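Local structure of BT_4661 (Bacteroides thetaiotaomicron, 4AK1) at residues A335-A340 against I352-N357. The protein probably binds heparin or heparan sulphate at the cell surface, as a SusE-like protein of the bacterium's heparin utilisation locus. Residues are numbered along the deposited sequence; the frame is centred on the assembly and turned at random.
Sequences ANFGYA and INKNEN. With NA (sodium ion), chain B.
Gly338 and Asn355 join two largely irregular segments, 335-340 and 352-357, the second starting at the end of strand 350-352; they run roughly antiparallel, their end-to-end directions 151° apart. Asn355 N donates to Gly338 O at 2.9 Å, a nearly straight bond (165° at the hydrogen) with the donor tilted from the carbonyl plane. The same oxygen receives a CH...O contact from Lys354 CA. Gly338, with no side chain to add, meets Asn355 through its backbone carbonyl. Beside this bond one water bridges Gly338 N with the carbonyls of Asn336 and Asn355, while another links Ala340 N to Asn353 O. Tyr339 holds its ring CG beside its own backbone N, chi1 -56°, which brings CD2 to 3.7 Å from Lys354 CA. The CG2 methyl of beta-branched Ile352 packs at 3.9 Å from the same CD2. Beyond the loops, Phe337 and Tyr339 pack on Val403 and Ala414 of the sheet containing strands 397-407 and 410-421. The tyrosine hydroxyl bonds to Gly384 O, so a flat apolar ring ends in a satisfied polar group. Replacing Tyr339 by alanine is likely to open a gap beside Ile352 and Lys354 and leave Gly384 O without that donor. Lys354 extends past Phe337, its ammonium bonding to Tyr365 OH and Asp383 O. Tyr339 O binds a sodium ion at 2.2 Å, alongside waters. Direct and water-mediated backbone bonds thus join the loops, while the tyrosine ring fills the apolar side.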
loop_
_atom_site.group_PDB
_atom_site.type_symbol
_atom_site.label_atom_id
_atom_site.label_comp_id
_atom_site.label_asym_id
_atom_site.label_seq_id
_atom_site.Cartn_x
_atom_site.Cartn_y
_atom_site.Cartn_z
ATOM N N ALA A 335 -6.265 48.577 -21.496
ATOM C CA ALA A 335 -5.153 48.301 -22.405
ATOM C C ALA A 335 -3.843 48.463 -21.634
ATOM O O ALA A 335 -3.804 49.149 -20.603
ATOM C CB ALA A 335 -5.205 49.230 -23.614
ATOM N N ASN A 336 -2.784 47.805 -22.113
ATOM C CA ASN A 336 -1.464 47.858 -21.469
ATOM C C ASN A 336 -1.531 47.479 -19.990
ATOM O O ASN A 336 -0.811 48.046 -19.161
ATOM C CB ASN A 336 -0.826 49.260 -21.642
ATOM C CG ASN A 336 -0.845 49.746 -23.081
ATOM O OD1 ASN A 336 -1.119 50.933 -23.357
ATOM N ND2 ASN A 336 -0.559 48.848 -24.011
ATOM N N PHE A 337 -2.413 46.542 -19.653
ATOM C CA PHE A 337 -2.570 46.113 -18.267
ATOM C C PHE A 337 -1.587 44.982 -17.981
ATOM O O PHE A 337 -1.676 43.922 -18.587
ATOM C CB PHE A 337 -4.022 45.694 -17.955
ATOM C CG PHE A 337 -4.223 45.170 -16.546
ATOM C CD1 PHE A 337 -3.660 45.829 -15.445
ATOM C CD2 PHE A 337 -5.001 44.041 -16.315
ATOM C CE1 PHE A 337 -3.843 45.347 -14.154
ATOM C CE2 PHE A 337 -5.201 43.563 -15.026
ATOM C CZ PHE A 337 -4.615 44.206 -13.944
ATOM N N GLY A 338 -0.639 45.230 -17.080
ATOM C CA GLY A 338 0.368 44.230 -16.717
ATOM C C GLY A 338 1.240 44.598 -15.533
ATOM O O GLY A 338 1.234 45.756 -15.071
ATOM N N TYR A 339 1.964 43.606 -15.020
ATOM C CA TYR A 339 2.899 43.790 -13.913
ATOM C C TYR A 339 4.208 43.135 -14.302
ATOM O O TYR A 339 4.211 42.129 -15.011
ATOM C CB TYR A 339 2.411 43.109 -12.616
ATOM C CG TYR A 339 1.029 43.526 -12.140
ATOM C CD1 TYR A 339 -0.113 42.929 -12.668
ATOM C CD2 TYR A 339 0.865 44.528 -11.173
ATOM C CE1 TYR A 339 -1.382 43.306 -12.254
ATOM C CE2 TYR A 339 -0.403 44.917 -10.742
ATOM C CZ TYR A 339 -1.529 44.293 -11.286
ATOM O OH TYR A 339 -2.807 44.635 -10.899
ATOM N N ALA A 340 5.319 43.682 -13.821
ATOM C CA ALA A 340 6.616 43.032 -13.990
ATOM C C ALA A 340 6.715 41.831 -13.050
ATOM O O ALA A 340 6.107 41.828 -11.971
ATOM C CB ALA A 340 7.730 44.033 -13.686
ATOM N N ILE A 352 4.081 46.297 -5.661
ATOM C CA ILE A 352 3.971 45.706 -6.989
ATOM C C ILE A 352 3.008 46.572 -7.799
ATOM O O ILE A 352 1.784 46.450 -7.676
ATOM C CB ILE A 352 3.525 44.227 -6.922
ATOM C CG1 ILE A 352 4.522 43.415 -6.083
ATOM C CG2 ILE A 352 3.379 43.645 -8.324
ATOM C CD1 ILE A 352 4.067 42.016 -5.708
ATOM N N ASN A 353 3.566 47.493 -8.579
ATOM C CA ASN A 353 2.740 48.455 -9.303
ATOM C C ASN A 353 2.476 48.007 -10.722
ATOM O O ASN A 353 3.359 47.434 -11.370
ATOM C CB ASN A 353 3.375 49.842 -9.288
ATOM C CG ASN A 353 3.507 50.399 -7.881
ATOM O OD1 ASN A 353 2.561 50.336 -7.086
ATOM N ND2 ASN A 353 4.688 50.936 -7.556
ATOM N N LYS A 354 1.260 48.248 -11.201
ATOM C CA LYS A 354 0.962 47.958 -12.593
ATOM C C LYS A 354 1.747 48.916 -13.488
ATOM O O LYS A 354 2.103 50.025 -13.070
ATOM C CB LYS A 354 -0.532 48.054 -12.879
ATOM C CG LYS A 354 -1.081 49.464 -12.868
ATOM C CD LYS A 354 -2.579 49.476 -13.109
ATOM C CE LYS A 354 -3.091 50.890 -12.938
ATOM N NZ LYS A 354 -4.557 50.925 -13.166
ATOM N N ASN A 355 2.003 48.484 -14.715
ATOM C CA ASN A 355 2.746 49.297 -15.675
ATOM C C ASN A 355 2.080 50.663 -15.889
ATOM O O ASN A 355 0.848 50.751 -15.996
ATOM C CB ASN A 355 2.895 48.552 -17.000
ATOM C CG ASN A 355 3.783 49.298 -17.992
ATOM O OD1 ASN A 355 3.320 50.170 -18.729
ATOM N ND2 ASN A 355 5.056 48.968 -17.999
ATOM N N GLU A 356 2.911 51.706 -15.957
ATOM C CA GLU A 356 2.467 53.103 -16.028
ATOM C C GLU A 356 1.702 53.470 -17.307
ATOM O O GLU A 356 1.059 54.519 -17.360
ATOM C CB GLU A 356 3.680 54.051 -15.855
ATOM C CG GLU A 356 4.663 54.016 -17.032
ATOM C CD GLU A 356 5.854 54.966 -16.884
ATOM O OE1 GLU A 356 5.977 55.644 -15.847
ATOM O OE2 GLU A 356 6.675 55.037 -17.819
ATOM N N ASN A 357 1.801 52.636 -18.348
ATOM C CA ASN A 357 1.073 52.882 -19.597
ATOM C C ASN A 357 -0.389 52.410 -19.594
ATOM O O ASN A 357 -1.060 52.521 -20.611
ATOM C CB ASN A 357 1.821 52.284 -20.802
ATOM C CG ASN A 357 3.189 52.915 -21.013
ATOM O OD1 ASN A 357 4.218 52.226 -20.997
ATOM N ND2 ASN A 357 3.213 54.211 -21.189
HETATM NA NA NA B . 3.981 41.365 -17.069
HETATM O O HOH W 1 -0.615 48.260 -16.518
HETATM O O HOH W 2 1.661 41.099 -16.570
HETATM O O HOH W 3 5.322 45.826 -11.873
HETATM O O HOH W 4 4.731 39.305 -16.068
HETATM O O HOH W 5 3.444 39.843 -19.160
HETATM O O HOH W 6 5.629 41.595 -17.810
#